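Local structure of N-acetylglucosaminidase (Paenibacillus barengoltzii, 6INX) at residues 28-33 with 61-66; 67-72 with 106-111; 89-94 with 135-140; 156-161 with 180-185. The protein probably hydrolyses glycosidic bonds next to N-acetylglucosamine residues, as a family 18 glycoside hydrolase. All coordinates share one frame; numbering follows the deposited sequence.

Contact 1: residues 28-33 with 61-66; sequences THINIA and PDLTIL
His29 pairs with Thr64, Ile30 with Ile65 and Asn31 with Leu66, in parallel bridges between strands whose axes diverge by 16°. Thr64 N donates to Thr28 O, Ile30 N to Thr64 O, Leu66 N to Ile30 O (2.8 Å) and Ile32 N to Leu66 O. The CA-H of His29 also leans on Thr64 O, with CA 3.1 Å from the oxygen. Where the pairing begins, one water accepts a hydrogen bond from Thr64 OG1 (2.7 Å) and donates to Thr28 O and Asp62 O, bridging the two strand entrances. These are the second and third strands of the (βα)8 barrel, joined through helix 53-59 in a beta-alpha-beta crossover. Polar side chains on the barrel's inner face include His29, whose ND1 meets Thr28 OG1 in the ring plane at 2.8 Å, fixing the ring's rotation; Trp153 and Phe179 add edge-to-face contacts. Its CD2 lies 3.5 Å from Thr64 CB, the two side chains running alongside each other. Asn31 keeps its CG next to the backbone N (chi1 -57°), which sets ND2 3.4 Å from Leu66 CD1, while OD1 accepts from Gln181. Apolar contacts fill the outer face: Ile30 CD1 meets Leu63 CD2 at 3.8 Å, and Ile32 CD1 lies 3.7 Å from Ile65 CG2, between the sheet and Leu53 of helix 53-59.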
loop_
_atom_site.group_PDB
_atom_site.type_symbol
_atom_site.label_atom_id
_atom_site.label_comp_id
_atom_site.label_asym_id
_atom_site.label_seq_id
_atom_site.Cartn_x
_atom_site.Cartn_y
_atom_site.Cartn_z
ATOM N N THR A 28 4.843 -2.782 -32.600
ATOM C CA THR A 28 3.533 -2.551 -33.193
ATOM C C THR A 28 3.029 -1.143 -32.939
ATOM O O THR A 28 2.273 -0.606 -33.756
ATOM C CB THR A 28 2.504 -3.568 -32.681
ATOM O OG1 THR A 28 2.278 -3.378 -31.278
ATOM C CG2 THR A 28 2.994 -4.989 -32.909
ATOM N N HIS A 29 3.467 -0.523 -31.845
ATOM C CA HIS A 29 3.022 0.808 -31.468
ATOM C C HIS A 29 4.195 1.595 -30.904
ATOM O O HIS A 29 5.067 1.043 -30.230
ATOM C CB HIS A 29 1.958 0.744 -30.359
ATOM C CG HIS A 29 0.656 0.151 -30.795
ATOM N ND1 HIS A 29 0.503 -1.192 -31.057
ATOM C CD2 HIS A 29 -0.548 0.723 -31.025
ATOM C CE1 HIS A 29 -0.747 -1.426 -31.416
ATOM N NE2 HIS A 29 -1.404 -0.281 -31.409
ATOM N N ILE A 30 4.198 2.892 -31.173
ATOM C CA ILE A 30 5.062 3.836 -30.479
ATOM C C ILE A 30 4.164 4.847 -29.787
ATOM O O ILE A 30 3.213 5.346 -30.394
ATOM C CB ILE A 30 6.019 4.545 -31.451
ATOM C CG1 ILE A 30 7.126 3.593 -31.899
ATOM C CG2 ILE A 30 6.617 5.794 -30.808
ATOM C CD1 ILE A 30 7.946 4.159 -33.046
ATOM N N ASN A 31 4.452 5.130 -28.510
ATOM C CA ASN A 31 3.790 6.191 -27.749
ATOM C C ASN A 31 4.778 7.346 -27.605
ATOM O O ASN A 31 5.805 7.210 -26.932
ATOM C CB ASN A 31 3.394 5.698 -26.361
ATOM C CG ASN A 31 2.500 4.476 -26.393
ATOM O OD1 ASN A 31 2.694 3.537 -25.608
ATOM N ND2 ASN A 31 1.512 4.480 -27.272
ATOM N N ILE A 32 4.477 8.480 -28.235
ATOM C CA ILE A 32 5.406 9.606 -28.219
ATOM C C ILE A 32 5.190 10.420 -26.946
ATOM O O ILE A 32 4.094 10.929 -26.711
ATOM C CB ILE A 32 5.214 10.488 -29.457
ATOM C CG1 ILE A 32 5.481 9.697 -30.731
ATOM C CG2 ILE A 32 6.167 11.674 -29.392
ATOM C CD1 ILE A 32 5.265 10.531 -31.982
ATOM N N ALA A 33 6.247 10.594 -26.155
ATOM C CA ALA A 33 6.165 11.278 -24.863
ATOM C C ALA A 33 6.847 12.640 -24.950
ATOM O O ALA A 33 8.030 12.710 -25.307
ATOM C CB ALA A 33 6.872 10.426 -23.809
ATOM N N PRO A 61 4.978 0.044 -42.269
ATOM C CA PRO A 61 3.597 0.493 -42.495
ATOM C C PRO A 61 2.575 -0.113 -41.544
ATOM O O PRO A 61 1.435 0.367 -41.518
ATOM C CB PRO A 61 3.323 0.094 -43.953
ATOM C CG PRO A 61 4.687 -0.082 -44.560
ATOM C CD PRO A 61 5.553 -0.603 -43.461
ATOM N N ASP A 62 2.937 -1.138 -40.772
ATOM C CA ASP A 62 2.047 -1.730 -39.783
ATOM C C ASP A 62 2.122 -1.032 -38.430
ATOM O O ASP A 62 1.367 -1.390 -37.518
ATOM C CB ASP A 62 2.366 -3.218 -39.611
ATOM C CG ASP A 62 2.001 -4.042 -40.834
ATOM O OD1 ASP A 62 1.180 -3.570 -41.647
ATOM O OD2 ASP A 62 2.536 -5.159 -40.981
ATOM N N LEU A 63 3.010 -0.055 -38.280
ATOM C CA LEU A 63 3.235 0.602 -36.999
ATOM C C LEU A 63 2.139 1.622 -36.725
ATOM O O LEU A 63 1.775 2.402 -37.611
ATOM C CB LEU A 63 4.592 1.302 -37.040
ATOM C CG LEU A 63 5.062 2.103 -35.831
ATOM C CD1 LEU A 63 5.320 1.165 -34.665
ATOM C CD2 LEU A 63 6.318 2.876 -36.191
ATOM N N THR A 64 1.616 1.618 -35.495
ATOM C CA THR A 64 0.657 2.619 -35.036
ATOM C C THR A 64 1.390 3.609 -34.134
ATOM O O THR A 64 2.057 3.200 -33.178
ATOM C CB THR A 64 -0.481 1.939 -34.263
ATOM O OG1 THR A 64 -1.161 1.005 -35.113
ATOM C CG2 THR A 64 -1.494 2.951 -33.734
ATOM N N ILE A 65 1.277 4.898 -34.440
ATOM C CA ILE A 65 2.015 5.944 -33.735
ATOM C C ILE A 65 1.020 6.794 -32.961
ATOM O O ILE A 65 0.188 7.492 -33.554
ATOM C CB ILE A 65 2.857 6.803 -34.690
ATOM C CG1 ILE A 65 3.817 5.923 -35.489
ATOM C CG2 ILE A 65 3.640 7.865 -33.917
ATOM C CD1 ILE A 65 4.712 6.715 -36.426
ATOM N N LEU A 66 1.113 6.755 -31.633
ATOM C CA LEU A 66 0.230 7.519 -30.763
ATOM C C LEU A 66 0.982 8.679 -30.122
ATOM O O LEU A 66 2.187 8.597 -29.851
ATOM C CB LEU A 66 -0.334 6.627 -29.650
ATOM C CG LEU A 66 -0.980 5.324 -30.135
ATOM C CD1 LEU A 66 -1.410 4.464 -28.951
ATOM C CD2 LEU A 66 -2.152 5.614 -31.064
HETATM O O HOH W 1 0.039 -1.417 -35.155
#

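Contact 2: residues 67-72 with 106-111; sequences LSVGGW and VDLDWE
Ser68 OG donates to Asp107 OD2 over 3.0 Å, reaching the anti side of the carboxylate 25° out of its plane. Both residues belong to family 18 signatures, SxGG on strand 64-70 and DxxDxDxE on and around strand 105-109, neighbours in the (βα)8 barrel, and both point inward. Tyr10 OH shares OD2 while Thr155 OG1 binds OD1, giving the buried carboxylate three hydroxyl partners. The hydroxyls of Ser68, Tyr10 and Thr155 would probably be left without their shared acceptor if Asp107 gave way to an alanine. Parallel backbone bonds run on from Asp107 N to Leu67 O, Val69 N to Asp107 O, Asp109 N to Val69 O and finally Gly71 N to Asp109 O (3.0 Å). A CB on Gly70 would collide with Asp109 O, and its phi of 120° already calls for glycine. One water accepts from Glu111 N at 3.0 Å and donates to Gly71 O at 2.8 Å. Glu111 ends the DxxDxDxE motif, the position that holds the catalytic acid in family 18 relatives. On the outer face Val69 CG2 packs on Val106 CG1 (3.9 Å). At the far end, Glu111 OE1 lies in the Trp72 ring plane at its edge, 3.4 Å from CE3.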
loop_
_atom_site.group_PDB
_atom_site.type_symbol
_atom_site.label_atom_id
_atom_site.label_comp_id
_atom_site.label_asym_id
_atom_site.label_seq_id
_atom_site.Cartn_x
_atom_site.Cartn_y
_atom_site.Cartn_z
ATOM N N LEU A 67 0.264 9.769 -29.878
ATOM C CA LEU A 67 0.806 10.855 -29.073
ATOM C C LEU A 67 0.370 10.630 -27.634
ATOM O O LEU A 67 -0.834 10.618 -27.349
ATOM C CB LEU A 67 0.270 12.198 -29.560
ATOM C CG LEU A 67 0.656 13.397 -28.681
ATOM C CD1 LEU A 67 2.160 13.694 -28.734
ATOM C CD2 LEU A 67 -0.152 14.632 -29.098
ATOM N N SER A 68 1.329 10.433 -26.735
ATOM C CA SER A 68 0.996 10.311 -25.325
ATOM C C SER A 68 0.907 11.704 -24.725
ATOM O O SER A 68 1.781 12.541 -24.955
ATOM C CB SER A 68 2.041 9.487 -24.585
ATOM O OG SER A 68 1.637 9.259 -23.244
ATOM N N VAL A 69 -0.149 11.956 -23.962
ATOM C CA VAL A 69 -0.433 13.282 -23.421
ATOM C C VAL A 69 -0.424 13.167 -21.911
ATOM O O VAL A 69 -1.229 12.424 -21.343
ATOM C CB VAL A 69 -1.794 13.794 -23.912
ATOM C CG1 VAL A 69 -2.116 15.147 -23.275
ATOM C CG2 VAL A 69 -1.800 13.917 -25.437
ATOM N N GLY A 70 0.470 13.910 -21.262
ATOM C CA GLY A 70 0.511 13.916 -19.813
ATOM C C GLY A 70 1.844 13.458 -19.275
ATOM O O GLY A 70 2.882 14.040 -19.606
ATOM N N GLY A 71 1.830 12.412 -18.450
ATOM C CA GLY A 71 3.009 11.971 -17.735
ATOM C C GLY A 71 2.987 12.460 -16.299
ATOM O O GLY A 71 2.169 13.292 -15.901
ATOM N N TRP A 72 3.915 11.926 -15.504
ATOM C CA TRP A 72 3.957 12.282 -14.090
ATOM C C TRP A 72 4.228 13.770 -13.915
ATOM O O TRP A 72 5.192 14.309 -14.465
ATOM C CB TRP A 72 5.036 11.474 -13.369
ATOM C CG TRP A 72 5.068 11.742 -11.888
ATOM C CD1 TRP A 72 5.972 12.512 -11.208
ATOM C CD2 TRP A 72 4.146 11.257 -10.916
ATOM N NE1 TRP A 72 5.669 12.521 -9.867
ATOM C CE2 TRP A 72 4.549 11.760 -9.661
ATOM C CE3 TRP A 72 3.019 10.440 -10.983
ATOM C CZ2 TRP A 72 3.862 11.467 -8.481
ATOM C CZ3 TRP A 72 2.330 10.155 -9.812
ATOM C CH2 TRP A 72 2.756 10.668 -8.577
ATOM N N VAL A 106 -4.251 9.051 -29.837
ATOM C CA VAL A 106 -3.811 9.675 -28.598
ATOM C C VAL A 106 -3.820 8.640 -27.486
ATOM O O VAL A 106 -4.765 7.853 -27.358
ATOM C CB VAL A 106 -4.714 10.872 -28.229
ATOM C CG1 VAL A 106 -4.400 11.403 -26.825
ATOM C CG2 VAL A 106 -4.563 11.969 -29.264
ATOM N N ASP A 107 -2.768 8.647 -26.686
ATOM C CA ASP A 107 -2.687 7.865 -25.458
ATOM C C ASP A 107 -2.747 8.863 -24.305
ATOM O O ASP A 107 -1.822 9.660 -24.129
ATOM C CB ASP A 107 -1.374 7.082 -25.426
ATOM C CG ASP A 107 -1.108 6.449 -24.071
ATOM O OD1 ASP A 107 -1.970 5.674 -23.607
ATOM O OD2 ASP A 107 -0.045 6.738 -23.483
ATOM N N LEU A 108 -3.806 8.820 -23.505
ATOM C CA LEU A 108 -3.947 9.764 -22.402
ATOM C C LEU A 108 -3.268 9.219 -21.154
ATOM O O LEU A 108 -3.590 8.117 -20.697
ATOM C CB LEU A 108 -5.419 10.025 -22.100
ATOM C CG LEU A 108 -5.669 11.417 -21.529
ATOM C CD1 LEU A 108 -5.555 12.461 -22.630
ATOM C CD2 LEU A 108 -7.038 11.477 -20.869
ATOM N N ASP A 109 -2.346 10.010 -20.589
ATOM C CA ASP A 109 -1.560 9.593 -19.431
ATOM C C ASP A 109 -1.764 10.576 -18.278
ATOM O O ASP A 109 -0.818 11.226 -17.826
ATOM C CB ASP A 109 -0.082 9.525 -19.840
ATOM C CG ASP A 109 0.791 8.888 -18.797
ATOM O OD1 ASP A 109 0.250 8.268 -17.861
ATOM O OD2 ASP A 109 2.031 8.995 -18.925
ATOM N N TRP A 110 -3.000 10.704 -17.813
ATOM C CA TRP A 110 -3.337 11.506 -16.641
ATOM C C TRP A 110 -3.020 10.686 -15.392
ATOM O O TRP A 110 -3.567 9.599 -15.196
ATOM C CB TRP A 110 -4.833 11.830 -16.721
ATOM C CG TRP A 110 -5.469 12.556 -15.551
ATOM C CD1 TRP A 110 -4.866 13.009 -14.408
ATOM C CD2 TRP A 110 -6.847 12.913 -15.440
ATOM N NE1 TRP A 110 -5.794 13.618 -13.590
ATOM C CE2 TRP A 110 -7.019 13.573 -14.202
ATOM C CE3 TRP A 110 -7.956 12.748 -16.274
ATOM C CZ2 TRP A 110 -8.250 14.059 -13.782
ATOM C CZ3 TRP A 110 -9.174 13.249 -15.862
ATOM C CH2 TRP A 110 -9.318 13.878 -14.614
ATOM N N GLU A 111 -2.121 11.193 -14.554
ATOM C CA GLU A 111 -1.644 10.430 -13.403
ATOM C C GLU A 111 -1.963 11.200 -12.127
ATOM O O GLU A 111 -1.126 11.968 -11.653
ATOM C CB GLU A 111 -0.132 10.165 -13.561
ATOM C CG GLU A 111 0.180 9.381 -14.841
ATOM C CD GLU A 111 1.648 8.993 -14.990
ATOM O OE1 GLU A 111 2.408 9.084 -14.014
ATOM O OE2 GLU A 111 2.039 8.583 -16.107
HETATM O O HOH W 2 -0.567 13.657 -15.365
HETATM O O HOH W 3 0.721 13.623 -12.886
#

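Contact 3: residues 89-94 with 135-140; sequences AMAESA and RTMREA
Met137 reaches across to Ala91, Met90 and Ala94 of helix 84-100. Its CB leaves helix 126-148 with CG turned back beside the backbone N (chi1 -68°), and CG lies 4.0 Å from Ala91 CA. From there the chain runs extended to SD, which rests 4.3 Å from Met90 CB. A bend at the last torsion (chi3 60°) then swings CE toward the next turn, where it meets Ala94 CB at 4.0 Å. The methyl also touches Val106 and Leu108, side chains on the outer face of strand 105-109, so the thioether fills the wedge between two helices and the sheet. Helices 84-100 and 126-148 are adjacent members of the outer ring of the (βα)8 barrel. Their short segments run roughly parallel, crossing at -35° with axes 8.2 Å apart, a close approach that the small residues Ala91 and Ala140 allow. Ala91 CB sits 3.5 Å from Thr136 O and 3.6 Å from Ala140 CB, nested in the groove beside Met137 CA. Thr136 turns its CG2 to the same methyl, while its OG1 is bonded back to Leu132 O in its own helix. No hydrogen bond joins the two segments. Within 89-94, Ser93 OG folds back to Met90 O (2.9 Å), approaching from the same face as Ala94 N, and it is also bonded to Ile42 N on the short strand 41-43.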
loop_
_atom_site.group_PDB
_atom_site.type_symbol
_atom_site.label_atom_id
_atom_site.label_comp_id
_atom_site.label_asym_id
_atom_site.label_seq_id
_atom_site.Cartn_x
_atom_site.Cartn_y
_atom_site.Cartn_z
ATOM N N ALA A 89 -12.847 20.785 -25.617
ATOM C CA ALA A 89 -11.569 21.349 -26.050
ATOM C C ALA A 89 -10.501 20.271 -26.168
ATOM O O ALA A 89 -9.718 20.273 -27.125
ATOM C CB ALA A 89 -11.128 22.450 -25.086
ATOM N N MET A 90 -10.448 19.351 -25.201
ATOM C CA MET A 90 -9.498 18.250 -25.284
ATOM C C MET A 90 -9.766 17.402 -26.515
ATOM O O MET A 90 -8.829 16.987 -27.208
ATOM C CB MET A 90 -9.601 17.368 -24.040
ATOM C CG MET A 90 -9.001 17.999 -22.786
ATOM S SD MET A 90 -7.211 18.167 -22.849
ATOM C CE MET A 90 -6.700 16.470 -22.563
ATOM N N ALA A 91 -11.038 17.114 -26.783
ATOM C CA ALA A 91 -11.387 16.307 -27.944
ATOM C C ALA A 91 -10.997 17.014 -29.232
ATOM O O ALA A 91 -10.424 16.404 -30.142
ATOM C CB ALA A 91 -12.885 16.022 -27.920
ATOM N N GLU A 92 -11.309 18.315 -29.326
ATOM C CA GLU A 92 -10.923 19.069 -30.515
ATOM C C GLU A 92 -9.413 19.068 -30.715
ATOM O O GLU A 92 -8.929 18.972 -31.851
ATOM C CB GLU A 92 -11.449 20.506 -30.415
ATOM C CG GLU A 92 -12.957 20.591 -30.471
ATOM C CD GLU A 92 -13.487 21.912 -29.950
ATOM O OE1 GLU A 92 -12.678 22.819 -29.721
ATOM O OE2 GLU A 92 -14.710 22.035 -29.751
ATOM N N SER A 93 -8.649 19.189 -29.624
ATOM C CA SER A 93 -7.199 19.262 -29.752
ATOM C C SER A 93 -6.597 17.907 -30.098
ATOM O O SER A 93 -5.522 17.844 -30.706
ATOM C CB SER A 93 -6.592 19.845 -28.472
ATOM O OG SER A 93 -6.755 18.960 -27.373
ATOM N N ALA A 94 -7.272 16.818 -29.727
ATOM C CA ALA A 94 -6.829 15.501 -30.172
ATOM C C ALA A 94 -7.012 15.366 -31.672
ATOM O O ALA A 94 -6.136 14.839 -32.372
ATOM C CB ALA A 94 -7.618 14.413 -29.441
ATOM N N ARG A 135 -15.033 9.575 -23.325
ATOM C CA ARG A 135 -16.151 9.421 -24.252
ATOM C C ARG A 135 -16.146 10.540 -25.285
ATOM O O ARG A 135 -16.286 10.298 -26.489
ATOM C CB ARG A 135 -17.471 9.422 -23.478
ATOM C CG ARG A 135 -18.694 9.268 -24.383
ATOM C CD ARG A 135 -20.018 9.409 -23.640
ATOM N NE ARG A 135 -20.042 8.667 -22.388
ATOM C CZ ARG A 135 -21.140 8.455 -21.671
ATOM N NH1 ARG A 135 -22.306 8.928 -22.093
ATOM N NH2 ARG A 135 -21.072 7.772 -20.535
ATOM N N THR A 136 -15.947 11.782 -24.828
ATOM C CA THR A 136 -15.976 12.924 -25.735
ATOM C C THR A 136 -14.800 12.887 -26.704
ATOM O O THR A 136 -14.943 13.201 -27.892
ATOM C CB THR A 136 -15.929 14.208 -24.903
ATOM O OG1 THR A 136 -17.044 14.221 -24.006
ATOM C CG2 THR A 136 -15.988 15.441 -25.786
ATOM N N MET A 137 -13.625 12.497 -26.213
ATOM C CA MET A 137 -12.463 12.397 -27.083
ATOM C C MET A 137 -12.636 11.281 -28.108
ATOM O O MET A 137 -12.285 11.450 -29.282
ATOM C CB MET A 137 -11.217 12.158 -26.233
ATOM C CG MET A 137 -10.819 13.353 -25.348
ATOM S SD MET A 137 -9.278 13.066 -24.433
ATOM C CE MET A 137 -8.174 12.803 -25.836
ATOM N N ARG A 138 -13.171 10.135 -27.679
ATOM C CA ARG A 138 -13.439 9.047 -28.617
ATOM C C ARG A 138 -14.456 9.465 -29.670
ATOM O O ARG A 138 -14.284 9.169 -30.855
ATOM C CB ARG A 138 -13.910 7.806 -27.857
ATOM C CG ARG A 138 -14.543 6.734 -28.750
ATOM C CD ARG A 138 -13.607 6.284 -29.858
ATOM N NE ARG A 138 -12.570 5.417 -29.336
ATOM C CZ ARG A 138 -11.514 4.998 -30.027
ATOM N NH1 ARG A 138 -11.338 5.377 -31.286
ATOM N NH2 ARG A 138 -10.627 4.207 -29.444
ATOM N N GLU A 139 -15.508 10.171 -29.257
ATOM C CA GLU A 139 -16.499 10.641 -30.222
ATOM C C GLU A 139 -15.866 11.529 -31.283
ATOM O O GLU A 139 -16.144 11.374 -32.480
ATOM C CB GLU A 139 -17.626 11.369 -29.489
ATOM C CG GLU A 139 -18.573 10.407 -28.791
ATOM C CD GLU A 139 -19.458 11.078 -27.758
ATOM O OE1 GLU A 139 -19.224 12.260 -27.434
ATOM O OE2 GLU A 139 -20.388 10.415 -27.255
ATOM N N ALA A 140 -14.995 12.457 -30.869
ATOM C CA ALA A 140 -14.383 13.382 -31.819
ATOM C C ALA A 140 -13.404 12.667 -32.735
ATOM O O ALA A 140 -13.364 12.933 -33.944
ATOM C CB ALA A 140 -13.668 14.510 -31.067
#

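Contact 4: residues 156-161 with 180-185; sequences IAAGAD and VQLMTY
Met183 lays its side chain across the backbone of strand 153-159, starting with CB 3.4 Å from Ala158 O. Its SD is 3.8 Å from Ala157 CB. A bend at the last torsion (chi3 -68°) brings CE back to 3.5 Å from the same Ala158 O. Cutting this side chain down to an alanine removes CG, SD and CE, and would probably open a gap over Ala157 and the Ala158 carbonyl and beside Glu111 and Met322, which the thioether also touches. Three backbone bonds hold the parallel strands together, Gln181 N to Ile156 O, Ala158 N to Gln181 O and Met183 N to Ala158 O, the last 2.8 Å long and straight at 168°. These are the fifth and sixth strands of the (βα)8 barrel, and Gln181, Met183 and Tyr185 belong to the QxMxYD signature of family 18, which in relatives borders the substrate site. Gln181 points into the barrel, where its amide is bonded to Asn31, and its CB packs 3.4 Å from Ile156 O. On the outer face Val180 CG1 touches both Ile156 CG1 and Ala158 CB, and Leu182 CD2 also touches that alanine methyl; Phe220 of helix 213-222 covers Ala158 and Leu182. A water accepts from Ala160 N and donates to Met183 O at 2.7 Å. Met183 and Thr184 are each the centre of an inverse gamma turn. Tyr185 N bonds back to Met183 O, and Met183 CA lies 4.3 Å above the Tyr185 ring plane, over its centre.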
loop_
_atom_site.group_PDB
_atom_site.type_symbol
_atom_site.label_atom_id
_atom_site.label_comp_id
_atom_site.label_asym_id
_atom_site.label_seq_id
_atom_site.Cartn_x
_atom_site.Cartn_y
_atom_site.Cartn_z
ATOM N N ILE A 156 -5.187 4.628 -22.874
ATOM C CA ILE A 156 -4.735 5.293 -21.661
ATOM C C ILE A 156 -3.580 4.501 -21.078
ATOM O O ILE A 156 -3.404 3.314 -21.352
ATOM C CB ILE A 156 -5.831 5.465 -20.581
ATOM C CG1 ILE A 156 -6.274 4.095 -20.035
ATOM C CG2 ILE A 156 -6.990 6.314 -21.108
ATOM C CD1 ILE A 156 -7.225 4.186 -18.843
ATOM N N ALA A 157 -2.782 5.187 -20.271
ATOM C CA ALA A 157 -1.884 4.529 -19.336
ATOM C C ALA A 157 -2.493 4.670 -17.952
ATOM O O ALA A 157 -2.831 5.785 -17.526
ATOM C CB ALA A 157 -0.507 5.192 -19.352
ATOM N N ALA A 158 -2.631 3.549 -17.254
ATOM C CA ALA A 158 -3.330 3.498 -15.982
ATOM C C ALA A 158 -2.387 3.101 -14.858
ATOM O O ALA A 158 -1.475 2.293 -15.056
ATOM C CB ALA A 158 -4.474 2.482 -16.054
ATOM N N GLY A 159 -2.621 3.670 -13.678
ATOM C CA GLY A 159 -1.931 3.213 -12.489
ATOM C C GLY A 159 -2.298 1.785 -12.139
ATOM O O GLY A 159 -3.399 1.317 -12.423
ATOM N N ALA A 160 -1.377 1.090 -11.476
ATOM C CA ALA A 160 -1.500 -0.358 -11.379
ATOM C C ALA A 160 -2.288 -0.848 -10.169
ATOM O O ALA A 160 -2.807 -1.967 -10.204
ATOM C CB ALA A 160 -0.111 -0.998 -11.324
ATOM N N ASP A 161 -2.408 -0.058 -9.119
ATOM C CA ASP A 161 -2.862 -0.556 -7.829
ATOM C C ASP A 161 -4.307 -0.130 -7.563
ATOM O O ASP A 161 -4.955 0.552 -8.373
ATOM C CB ASP A 161 -1.910 -0.077 -6.726
ATOM C CG ASP A 161 -1.778 -1.066 -5.569
ATOM O OD1 ASP A 161 -2.663 -1.925 -5.385
ATOM O OD2 ASP A 161 -0.778 -0.950 -4.827
ATOM N N VAL A 180 -5.969 -0.670 -22.726
ATOM C CA VAL A 180 -5.568 -0.040 -21.474
ATOM C C VAL A 180 -4.155 -0.513 -21.169
ATOM O O VAL A 180 -3.921 -1.717 -21.017
ATOM C CB VAL A 180 -6.512 -0.444 -20.331
ATOM C CG1 VAL A 180 -6.052 0.173 -18.996
ATOM C CG2 VAL A 180 -7.946 -0.071 -20.658
ATOM N N GLN A 181 -3.214 0.420 -21.054
ATOM C CA GLN A 181 -1.841 0.074 -20.695
ATOM C C GLN A 181 -1.693 0.186 -19.186
ATOM O O GLN A 181 -1.790 1.283 -18.629
ATOM C CB GLN A 181 -0.867 1.007 -21.395
ATOM C CG GLN A 181 -1.000 0.977 -22.894
ATOM C CD GLN A 181 -0.173 2.044 -23.538
ATOM O OE1 GLN A 181 -0.483 3.232 -23.422
ATOM N NE2 GLN A 181 0.897 1.641 -24.211
ATOM N N LEU A 182 -1.454 -0.936 -18.521
ATOM C CA LEU A 182 -1.242 -0.923 -17.082
ATOM C C LEU A 182 0.218 -0.601 -16.810
ATOM O O LEU A 182 1.122 -1.334 -17.236
ATOM C CB LEU A 182 -1.621 -2.261 -16.447
ATOM C CG LEU A 182 -3.023 -2.784 -16.716
ATOM C CD1 LEU A 182 -3.229 -4.082 -15.936
ATOM C CD2 LEU A 182 -4.040 -1.723 -16.344
ATOM N N MET A 183 0.452 0.490 -16.092
ATOM C CA MET A 183 1.816 0.900 -15.771
ATOM C C MET A 183 2.307 0.045 -14.602
ATOM O O MET A 183 2.391 0.486 -13.452
ATOM C CB MET A 183 1.861 2.388 -15.455
ATOM C CG MET A 183 1.739 3.257 -16.715
ATOM S SD MET A 183 1.888 5.019 -16.376
ATOM C CE MET A 183 0.371 5.240 -15.467
ATOM N N THR A 184 2.618 -1.217 -14.923
ATOM C CA THR A 184 3.122 -2.171 -13.928
ATOM C C THR A 184 4.630 -1.982 -13.717
ATOM O O THR A 184 5.451 -2.892 -13.867
ATOM C CB THR A 184 2.732 -3.608 -14.273
ATOM O OG1 THR A 184 3.203 -3.949 -15.585
ATOM C CG2 THR A 184 1.221 -3.790 -14.214
ATOM N N TYR A 185 4.972 -0.748 -13.358
ATOM C CA TYR A 185 6.313 -0.330 -12.991
ATOM C C TYR A 185 6.154 0.854 -12.050
ATOM O O TYR A 185 5.065 1.424 -11.926
ATOM C CB TYR A 185 7.209 -0.025 -14.209
ATOM C CG TYR A 185 6.605 0.791 -15.329
ATOM C CD1 TYR A 185 6.348 2.142 -15.176
ATOM C CD2 TYR A 185 6.312 0.206 -16.559
ATOM C CE1 TYR A 185 5.813 2.894 -16.214
ATOM C CE2 TYR A 185 5.786 0.958 -17.610
ATOM C CZ TYR A 185 5.531 2.294 -17.420
ATOM O OH TYR A 185 5.005 3.059 -18.441
HETATM O O HOH W 4 1.279 2.357 -11.843
#

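In the fold
From the N terminus, contact 1 closes first, bringing strand 64-70 beside strand 29-38 after helix 53-59. Contact 2 opens immediately afterwards on the same strand and closes at strand 105-109, with helix 84-100 in its loop. Contact 3 starts inside that loop and ends beyond it on helix 126-148, so contacts 2 and 3 cross; Ala94 and Met137 press the helix pair onto Val106. Contact 4 follows in series and joins strands 153-159 and 179-183. Leu108 O receives Ala157 N between contacts 2 and 4, and Asn31 OD1 meets Gln181 NE2 across the barrel, linking contact 1 to contact 4. No contact nests within another.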